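Local coordinates for L-asparaginase 1 (PDB 6NXC), which catalyses the hydrolysis of L-asparagine to L-aspartate and ammonium as an allosteric homotetramer that also binds asparagine as an activator, at residues 233-238 against 255-260. The protein carries 1 engineered substitution. Numbering follows the deposited sequence. Where two conformers were deposited one is given.
Sequences GVVTIY and KALILR. With ASN (asparagine), chain O.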
ATOM      1  N   GLY B 233      11.699 -22.487  23.186  1.00 19.48           N
ATOM      2  CA  GLY B 233      12.592 -21.325  23.077  1.00 18.57           C
ATOM      3  C   GLY B 233      12.484 -20.651  21.711  1.00 21.13           C
ATOM      4  O   GLY B 233      12.179 -21.352  20.698  1.00 22.62           O
ATOM      5  N   VAL B 234      12.540 -19.330  21.727  1.00 16.79           N
ATOM      6  CA  VAL B 234      12.383 -18.539  20.489  1.00 19.49           C
ATOM      7  C   VAL B 234      13.717 -17.794  20.311  1.00 20.99           C
ATOM      8  O   VAL B 234      13.977 -16.841  21.040  1.00 23.07           O
ATOM      9  CB  VAL B 234      11.179 -17.573  20.576  1.00 20.50           C
ATOM     10  CG1 VAL B 234      11.127 -16.738  19.330  1.00 19.04           C
ATOM     11  CG2 VAL B 234       9.830 -18.297  20.728  1.00 20.60           C
ATOM     12  N   VAL B 235      14.532 -18.277  19.368  1.00 18.73           N
ATOM     13  CA  VAL B 235      15.867 -17.727  19.064  1.00 19.83           C
ATOM     14  C   VAL B 235      15.849 -16.822  17.838  1.00 18.99           C
ATOM     15  O   VAL B 235      15.371 -17.222  16.860  1.00 21.24           O
ATOM     16  CB  VAL B 235      16.798 -18.895  18.802  1.00 25.03           C
ATOM     17  CG1 VAL B 235      18.194 -18.404  18.541  1.00 24.56           C
ATOM     18  CG2 VAL B 235      16.764 -19.893  19.935  1.00 31.53           C
ATOM     19  N   THR B 236      16.236 -15.587  18.007  1.00 17.32           N
ATOM     20  CA  THR B 236      16.412 -14.628  16.952  1.00 16.08           C
ATOM     21  C   THR B 236      17.835 -14.815  16.470  1.00 17.24           C
ATOM     22  O   THR B 236      18.768 -14.671  17.271  1.00 15.96           O
ATOM     23  CB  THR B 236      16.117 -13.222  17.415  1.00 16.15           C
ATOM     24  OG1 THR B 236      14.715 -13.253  17.748  1.00 16.94           O
ATOM     25  CG2 THR B 236      16.393 -12.255  16.259  1.00 19.57           C
ATOM     26  N   ILE B 237      18.007 -14.996  15.194  1.00 15.56           N
ATOM     27  CA  ILE B 237      19.369 -15.038  14.622  1.00 14.11           C
ATOM     28  C   ILE B 237      19.807 -13.632  14.288  1.00 15.11           C
ATOM     29  O   ILE B 237      19.020 -12.835  13.734  1.00 14.65           O
ATOM     30  CB  ILE B 237      19.387 -15.881  13.343  1.00 16.15           C
ATOM     31  CG1 ILE B 237      18.830 -17.290  13.558  1.00 18.33           C
ATOM     32  CG2 ILE B 237      20.770 -15.861  12.749  1.00 20.12           C
ATOM     33  CD1 ILE B 237      19.562 -18.107  14.593  1.00 19.32           C
ATOM     34  N   TYR B 238      21.004 -13.253  14.700  1.00 15.94           N
ATOM     35  CA  TYR B 238      21.508 -11.903  14.469  1.00 16.25           C
ATOM     36  C   TYR B 238      23.033 -11.969  14.455  1.00 17.08           C
ATOM     37  O   TYR B 238      23.581 -12.927  14.996  1.00 15.88           O
ATOM     38  CB  TYR B 238      21.028 -10.921  15.517  1.00 17.77           C
ATOM     39  CG  TYR B 238      21.312 -11.342  16.924  1.00 19.24           C
ATOM     40  CD1 TYR B 238      20.389 -12.123  17.575  1.00 21.90           C
ATOM     41  CD2 TYR B 238      22.487 -10.986  17.582  1.00 20.42           C
ATOM     42  CE1 TYR B 238      20.650 -12.668  18.823  1.00 23.20           C
ATOM     43  CE2 TYR B 238      22.697 -11.410  18.889  1.00 22.48           C
ATOM     44  CZ  TYR B 238      21.823 -12.326  19.456  1.00 24.64           C
ATOM     45  OH  TYR B 238      21.992 -12.838  20.728  1.00 23.53           O
ATOM     46  N   LYS B 255      11.603 -28.432  24.774  1.00 18.13           N
ATOM     47  CA  LYS B 255      11.065 -29.485  23.881  1.00 19.59           C
ATOM     48  C   LYS B 255      11.152 -29.086  22.401  1.00 18.28           C
ATOM     49  O   LYS B 255      11.003 -29.930  21.536  1.00 20.73           O
ATOM     50  CB  LYS B 255       9.624 -29.778  24.229  1.00 22.62           C
ATOM     51  CG  LYS B 255       9.515 -30.645  25.488  1.00 29.27           C
ATOM     52  CD  LYS B 255       8.291 -31.493  25.461  1.00 32.82           C
ATOM     53  CE  LYS B 255       7.679 -31.635  26.828  1.00 36.50           C
ATOM     54  NZ  LYS B 255       6.273 -32.111  26.709  1.00 29.12           N
ATOM     55  N   ALA B 256      11.237 -27.767  22.146  1.00 21.37           N
ATOM     56  CA  ALA B 256      11.221 -27.247  20.772  1.00 18.51           C
ATOM     57  C   ALA B 256      11.925 -25.903  20.780  1.00 13.65           C
ATOM     58  O   ALA B 256      12.029 -25.275  21.810  1.00 18.24           O
ATOM     59  CB  ALA B 256       9.799 -27.172  20.279  1.00 17.67           C
ATOM     60  N   LEU B 257      12.530 -25.611  19.673  1.00 17.04           N
ATOM     61  CA  LEU B 257      13.175 -24.333  19.434  1.00 16.39           C
ATOM     62  C   LEU B 257      12.609 -23.783  18.117  1.00 19.83           C
ATOM     63  O   LEU B 257      12.651 -24.487  17.093  1.00 21.07           O
ATOM     64  CB  LEU B 257      14.605 -24.833  19.317  0.70 24.35           C
ATOM     65  CG  LEU B 257      15.644 -24.031  20.021  0.70 30.34           C
ATOM     66  CD1 LEU B 257      16.878 -24.899  20.157  0.70 28.37           C
ATOM     67  CD2 LEU B 257      15.845 -22.821  19.117  0.70 32.64           C
ATOM     68  N   ILE B 258      12.302 -22.484  18.086  1.00 17.50           N
ATOM     69  CA  ILE B 258      11.922 -21.708  16.881  1.00 16.19           C
ATOM     70  C   ILE B 258      13.100 -20.809  16.605  1.00 15.53           C
ATOM     71  O   ILE B 258      13.564 -20.144  17.544  1.00 18.95           O
ATOM     72  CB  ILE B 258      10.639 -20.916  17.123  1.00 17.38           C
ATOM     73  CG1 ILE B 258       9.453 -21.827  17.407  1.00 18.39           C
ATOM     74  CG2 ILE B 258      10.384 -20.026  15.956  1.00 18.99           C
ATOM     75  CD1 ILE B 258       8.214 -21.073  17.753  1.00 20.88           C
ATOM     76  N   LEU B 259      13.664 -20.937  15.394  1.00 15.98           N
ATOM     77  CA  LEU B 259      14.738 -20.075  14.914  1.00 16.97           C
ATOM     78  C   LEU B 259      14.086 -19.017  14.012  1.00 15.59           C
ATOM     79  O   LEU B 259      13.470 -19.356  13.004  1.00 17.81           O
ATOM     80  CB  LEU B 259      15.744 -20.827  14.045  1.00 20.09           C
ATOM     81  CG  LEU B 259      16.367 -22.059  14.653  1.00 20.09           C
ATOM     82  CD1 LEU B 259      17.331 -22.676  13.664  1.00 23.11           C
ATOM     83  CD2 LEU B 259      17.033 -21.796  15.973  1.00 25.03           C
ATOM     84  N   ARG B 260      14.226 -17.778  14.398  1.00 14.07           N
ATOM     85  CA  ARG B 260      13.878 -16.631  13.501  1.00 15.57           C
ATOM     86  C   ARG B 260      15.065 -16.314  12.664  1.00 13.44           C
ATOM     87  O   ARG B 260      15.857 -15.497  13.077  1.00 14.72           O
ATOM     88  CB  ARG B 260      13.384 -15.452  14.310  1.00 16.17           C
ATOM     89  CG  ARG B 260      12.189 -15.698  15.211  1.00 15.28           C
ATOM     90  CD  ARG B 260      11.632 -14.499  15.970  1.00 19.53           C
ATOM     91  NE  ARG B 260      11.305 -13.416  15.095  1.00 16.92           N
ATOM     92  CZ  ARG B 260      12.006 -12.281  14.926  1.00 18.14           C
ATOM     93  NH1 ARG B 260      13.087 -12.010  15.667  1.00 19.86           N
ATOM     94  NH2 ARG B 260      11.574 -11.411  14.025  1.00 21.89           N
TER
HETATM   95  N   ASN O9102       8.098 -13.397  10.917  1.00 21.20           N
HETATM   96  CA  ASN O9102       7.903 -12.144  11.770  1.00 21.02           C
HETATM   97  C   ASN O9102       8.539 -12.385  13.145  1.00 28.09           C
HETATM   98  O   ASN O9102       9.522 -13.240  13.122  1.00 24.01           O
HETATM   99  CB  ASN O9102       6.409 -11.798  11.872  1.00 22.86           C
HETATM  100  CG  ASN O9102       5.587 -12.817  12.650  1.00 21.02           C
HETATM  101  OD1 ASN O9102       5.948 -13.978  12.701  1.00 18.58           O
HETATM  102  ND2 ASN O9102       4.567 -12.388  13.356  1.00 19.45           N
HETATM  103  OXT ASN O9102       8.080 -11.768  14.223  1.00 25.02           O
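R260 and T236 meet side by side at the C-terminal end of two neighbouring parallel strands. NH1 of R260 donates to T236 OG1 at 2.9 Å, the hydroxyl lying in the guanidinium plane, at its edge. A bend in the arginine chain (chi3 55°) swings the group round so that its other nitrogens face the bound asparagine: NE reaches the carboxylate oxygen O of the ligand at 2.7 Å, and NH2 donates to the same atom at 2.9 Å. Held at two places on its edge, by the ligand oxygen and by T236 OG1, the guanidinium has little freedom to turn. With an alanine in place of R260, the ligand carboxylate is likely to lose a charged partner and T236 OG1 the bond from NH1. This is the allosteric activator site, where T291 and C293 also bind the asparagine through their carbonyl oxygens.

Five backbone hydrogen bonds join the segments, from G233 N to A256 O at one end to I237 N, just past the end of its strand, to R260 O at the other; between them R260 N meets V235 O at 2.8 Å and 174°, almost straight. Strands 232-236 and 256-261, linked by helix 243-250, form a beta-alpha-beta unit at one edge, within this chain, of the four-stranded parallel sheet in the C-terminal domain.

Apolar contacts lie on both faces. V234, on the face that carries R260, touches the arginine's CD through CG1 at 4.1 Å, while V235 CB meets L259 CD2 at 4.1 Å on the reverse. Across the subunit interface, V234 packs on Y238 of a neighbouring subunit.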